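Local atomic coordinates of SxtG (Microseira wollei, PDB entry 6U1R), a protein that transfers amidino groups in the biosynthesis of saxitoxin, probably through a covalent amidino-cysteine intermediate as in related glycine amidinotransferases. Residues P304-Q309 / S355-Y360; I332-Q337 / G364-A369. All blocks are in the same frame, centred on the assembly; numbering follows the deposited sequence.

Overall arrangement
Going from the N terminus, 304-309 comes first, in the loop between strands 297-300 and 324-325. The chain then builds strand 330-334, whose end begins 332-337, passes through helix 338-346 and strand 350-354, and enters the long loop that carries 355-360 and 364-369. Contact 1 closes a loop of 45 residues and contact 2 one of 26; because their segments alternate along the chain, the two closures cross. Their centres lie about 9 Å apart, and they touch where Phe356 N meets Glu334 OE2 at 3.0 Å, a probable hydrogen bond. Contact 1 ties two loops, the second running on to Cys368, the predicted amidino-cysteine residue; contact 2 ties sheet strand 330-334 to that loop's later part.

Contact 1 (P304-Q309 / S355-Y360); sequences PNHIPQ and SFESYY
His306 and Glu357 reach toward each other from opposite directions and meet through one hydrogen bond, His306 NE2 to Glu357 OE2 at 2.8 Å. The N-H...O angle of 161° makes it fairly straight. OE2 receives the N-H with its syn lone pair and lies almost in the imidazole plane, while ring and carboxylate planes differ by 11°, so this His-carboxylate hydrogen bond is nearly planar. Glu357 is extended beyond CG (chi2 -161°), which brings OE2 to the imidazole edge. The tighter packing is beside this bond, at buried Pro308: its CB lies 3.5 Å from Glu357 OE2, and its CG touches Tyr360 CE2 on the phenol edge at 3.7 Å. In the fold, this joins the loop after strand 297-300 to the turn after strand 350-354, where Tyr360 N bonds to Glu357 O and Glu357 CA sits over the centre of the Tyr360 ring. The nearest side-chain atoms of Tyr360 and Cys368, the predicted amidino-cysteine residue, are about 8 Å apart. The solvent side is that of the partly exposed His306-Glu357 pair, and the side chains of exposed Ile307 and Gln309 set off away from the turn; the Glu357 side chain touches Lys336.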
# COMPACT_ATOMS: atom_id res chain seq x y z
N PRO A 304 -1.80 36.34 14.24
CA PRO A 304 -1.92 37.01 12.94
C PRO A 304 -2.77 38.27 12.96
O PRO A 304 -2.56 39.15 12.10
CB PRO A 304 -2.57 35.93 12.05
CG PRO A 304 -3.34 35.11 13.03
CD PRO A 304 -2.50 35.04 14.24
N ASN A 305 -3.72 38.40 13.88
CA ASN A 305 -4.65 39.52 13.87
C ASN A 305 -5.26 39.68 12.48
O ASN A 305 -5.38 40.79 11.95
CB ASN A 305 -3.97 40.83 14.30
CG ASN A 305 -3.51 40.82 15.75
OD1 ASN A 305 -2.44 41.33 16.09
ND2 ASN A 305 -4.32 40.24 16.62
N HIS A 306 -5.65 38.55 11.89
CA HIS A 306 -6.10 38.50 10.50
C HIS A 306 -6.78 37.17 10.25
O HIS A 306 -6.18 36.12 10.50
CB HIS A 306 -4.92 38.68 9.53
CG HIS A 306 -5.29 38.43 8.10
ND1 HIS A 306 -6.20 39.20 7.42
CD2 HIS A 306 -4.88 37.47 7.23
CE1 HIS A 306 -6.32 38.75 6.18
NE2 HIS A 306 -5.54 37.69 6.04
N ILE A 307 -8.03 37.21 9.80
CA ILE A 307 -8.79 36.03 9.40
C ILE A 307 -8.93 36.08 7.88
O ILE A 307 -9.57 37.00 7.35
CB ILE A 307 -10.18 35.99 10.07
CG1 ILE A 307 -10.07 36.16 11.59
CG2 ILE A 307 -10.87 34.66 9.71
CD1 ILE A 307 -9.33 35.03 12.29
N PRO A 308 -8.35 35.13 7.14
CA PRO A 308 -8.57 35.12 5.69
C PRO A 308 -10.05 34.88 5.41
O PRO A 308 -10.73 34.17 6.15
CB PRO A 308 -7.71 33.96 5.20
CG PRO A 308 -6.77 33.63 6.35
CD PRO A 308 -7.53 33.99 7.58
N GLN A 309 -10.55 35.47 4.33
CA GLN A 309 -11.94 35.25 3.95
C GLN A 309 -12.04 34.68 2.53
O GLN A 309 -11.26 35.06 1.65
CB GLN A 309 -12.75 36.54 4.06
CG GLN A 309 -14.26 36.30 4.15
CD GLN A 309 -14.67 35.47 5.36
OE1 GLN A 309 -14.42 34.26 5.41
NE2 GLN A 309 -15.28 36.11 6.35
N SER A 355 1.64 35.99 -2.50
CA SER A 355 0.19 35.98 -2.31
C SER A 355 -0.34 34.58 -2.59
O SER A 355 -0.04 33.98 -3.64
CB SER A 355 -0.51 36.99 -3.22
OG SER A 355 -0.09 38.31 -2.95
N PHE A 356 -1.14 34.04 -1.67
CA PHE A 356 -1.52 32.64 -1.74
C PHE A 356 -2.81 32.32 -0.98
O PHE A 356 -3.16 31.14 -0.84
CB PHE A 356 -0.37 31.77 -1.21
CG PHE A 356 -0.27 30.41 -1.88
CD1 PHE A 356 -0.10 30.30 -3.25
CD2 PHE A 356 -0.32 29.23 -1.14
CE1 PHE A 356 0.02 29.06 -3.87
CE2 PHE A 356 -0.20 27.99 -1.75
CZ PHE A 356 -0.04 27.91 -3.13
N GLU A 357 -3.54 33.33 -0.49
CA GLU A 357 -4.78 33.04 0.23
C GLU A 357 -5.85 32.39 -0.65
O GLU A 357 -6.76 31.74 -0.10
CB GLU A 357 -5.38 34.29 0.87
CG GLU A 357 -4.54 34.84 1.98
CD GLU A 357 -5.31 35.77 2.89
OE1 GLU A 357 -6.25 36.46 2.41
OE2 GLU A 357 -4.97 35.80 4.10
N SER A 358 -5.75 32.53 -1.98
CA SER A 358 -6.70 31.86 -2.87
C SER A 358 -6.53 30.35 -2.86
O SER A 358 -7.42 29.64 -3.35
CB SER A 358 -6.54 32.34 -4.32
OG SER A 358 -6.94 33.70 -4.43
N TYR A 359 -5.41 29.86 -2.36
CA TYR A 359 -5.19 28.43 -2.21
C TYR A 359 -5.85 27.86 -0.96
O TYR A 359 -6.17 26.67 -0.93
CB TYR A 359 -3.69 28.14 -2.19
CG TYR A 359 -3.29 26.84 -2.85
CD1 TYR A 359 -3.09 26.76 -4.22
CD2 TYR A 359 -3.06 25.69 -2.09
CE1 TYR A 359 -2.70 25.58 -4.84
CE2 TYR A 359 -2.68 24.49 -2.70
CZ TYR A 359 -2.51 24.44 -4.07
OH TYR A 359 -2.11 23.27 -4.68
N TYR A 360 -6.09 28.70 0.05
CA TYR A 360 -6.58 28.19 1.33
C TYR A 360 -7.89 27.40 1.23
O TYR A 360 -8.05 26.44 2.00
CB TYR A 360 -6.77 29.35 2.32
CG TYR A 360 -5.51 30.08 2.77
CD1 TYR A 360 -4.24 29.68 2.37
CD2 TYR A 360 -5.62 31.17 3.60
CE1 TYR A 360 -3.11 30.37 2.80
CE2 TYR A 360 -4.51 31.86 4.03
CZ TYR A 360 -3.26 31.45 3.63
OH TYR A 360 -2.15 32.12 4.06

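Contact 2 (I332-Q337 / G364-A369); sequences IVEKKQ and GSFHCA
A buried, mainly apolar contact, with no hydrogen bond across it, sets the Phe366 ring against the end of strand 330-334, the middle strand of a three-stranded mixed sheet. Its centre is a CH-pi interaction: Ile332 CG2 stands 3.5 Å from the ring centroid and 6° off the ring normal, squarely over one face. With CG1 beside the backbone N (chi1 -67°), Ile332 has CG2 anti to that N, where the methyl faces the ring. On the opposite face lies Ser365 OG, 3.5 Å above the plane and offset toward the rim, so the phenyl is bracketed from both sides. The rim meets backbone as well: Glu334 N lies 3.4 Å from Phe366 CE2, near the ring plane, and Glu334 CB approaches the same carbon at 3.9 Å. Beyond the ring, a bend at chi2 (-77°) leads the Glu334 carboxylate away; OE1 accepts Lys336 N at 2.7 Å from above the carboxylate plane. Glu334 also starts a type I beta turn whose last residue, Gln337, is the N-cap of helix 338-346. Two residues before Cys368, the predicted amidino-cysteine residue, Phe366 stacks on Phe356 and meets Phe96 of helix 83-102 in a buried aromatic cluster.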
# COMPACT_ATOMS: atom_id res chain seq x y z
N ILE A 332 9.43 30.77 2.28
CA ILE A 332 8.29 31.35 1.59
C ILE A 332 7.15 31.47 2.60
O ILE A 332 6.83 30.51 3.32
CB ILE A 332 7.89 30.50 0.37
CG1 ILE A 332 9.00 30.58 -0.71
CG2 ILE A 332 6.56 30.98 -0.22
CD1 ILE A 332 8.80 29.70 -1.89
N VAL A 333 6.54 32.66 2.64
CA VAL A 333 5.53 33.00 3.63
C VAL A 333 4.52 33.92 2.96
O VAL A 333 4.85 34.63 2.00
CB VAL A 333 6.19 33.64 4.88
CG1 VAL A 333 7.13 34.71 4.47
CG2 VAL A 333 5.17 34.17 5.88
N GLU A 334 3.28 33.88 3.43
CA GLU A 334 2.18 34.53 2.73
C GLU A 334 2.11 36.03 3.04
O GLU A 334 2.31 36.47 4.17
CB GLU A 334 0.86 33.85 3.10
CG GLU A 334 -0.22 33.94 2.01
CD GLU A 334 -0.90 35.31 1.92
OE1 GLU A 334 -1.11 35.95 2.98
OE2 GLU A 334 -1.25 35.73 0.79
N LYS A 335 1.76 36.80 2.00
CA LYS A 335 1.92 38.25 2.01
C LYS A 335 1.11 38.93 3.11
O LYS A 335 1.56 39.94 3.68
CB LYS A 335 1.54 38.80 0.64
CG LYS A 335 1.53 40.32 0.54
CD LYS A 335 1.68 40.78 -0.92
CE LYS A 335 1.67 42.30 -1.04
NZ LYS A 335 0.88 42.76 -2.23
N LYS A 336 -0.08 38.43 3.42
CA LYS A 336 -0.88 39.08 4.45
C LYS A 336 -0.47 38.67 5.86
O LYS A 336 -1.00 39.21 6.83
CB LYS A 336 -2.37 38.82 4.22
CG LYS A 336 -2.91 39.50 2.95
CD LYS A 336 -4.43 39.48 2.91
CE LYS A 336 -4.96 39.70 1.49
NZ LYS A 336 -5.02 41.14 1.14
N GLN A 337 0.49 37.75 6.01
CA GLN A 337 0.91 37.31 7.33
C GLN A 337 2.03 38.21 7.86
O GLN A 337 3.16 37.79 8.07
CB GLN A 337 1.36 35.85 7.28
CG GLN A 337 0.25 34.93 6.86
CD GLN A 337 -0.78 34.76 7.95
OE1 GLN A 337 -0.43 34.65 9.14
NE2 GLN A 337 -2.06 34.70 7.56
N GLY A 364 -4.87 24.01 1.91
CA GLY A 364 -3.44 24.06 2.11
C GLY A 364 -2.85 25.43 1.83
O GLY A 364 -3.47 26.31 1.23
N SER A 365 -1.60 25.60 2.28
CA SER A 365 -0.76 26.69 1.81
C SER A 365 0.55 26.08 1.30
O SER A 365 0.53 24.95 0.82
CB SER A 365 -0.54 27.73 2.92
OG SER A 365 0.11 28.90 2.42
N PHE A 366 1.68 26.79 1.42
CA PHE A 366 2.88 26.41 0.66
C PHE A 366 3.39 25.02 1.03
O PHE A 366 3.77 24.23 0.15
CB PHE A 366 4.01 27.43 0.89
CG PHE A 366 3.59 28.86 0.67
CD1 PHE A 366 3.30 29.32 -0.60
CD2 PHE A 366 3.45 29.73 1.76
CE1 PHE A 366 2.90 30.63 -0.80
CE2 PHE A 366 3.06 31.02 1.57
CZ PHE A 366 2.78 31.48 0.30
N HIS A 367 3.47 24.71 2.32
CA HIS A 367 3.96 23.40 2.72
C HIS A 367 3.01 22.29 2.27
O HIS A 367 3.46 21.25 1.78
CB HIS A 367 4.21 23.38 4.23
CG HIS A 367 4.93 22.16 4.73
ND1 HIS A 367 4.29 21.11 5.36
CD2 HIS A 367 6.25 21.84 4.74
CE1 HIS A 367 5.17 20.20 5.72
NE2 HIS A 367 6.37 20.61 5.35
N CYS A 368 1.70 22.50 2.41
CA CYS A 368 0.71 21.51 1.97
C CYS A 368 0.78 21.27 0.47
O CYS A 368 0.55 20.15 0.01
CB CYS A 368 -0.70 21.98 2.30
SG CYS A 368 -1.04 22.07 4.04
N ALA A 369 1.03 22.33 -0.29
CA ALA A 369 0.99 22.33 -1.74
C ALA A 369 2.23 21.72 -2.37
O ALA A 369 2.29 21.65 -3.60
CB ALA A 369 0.82 23.77 -2.25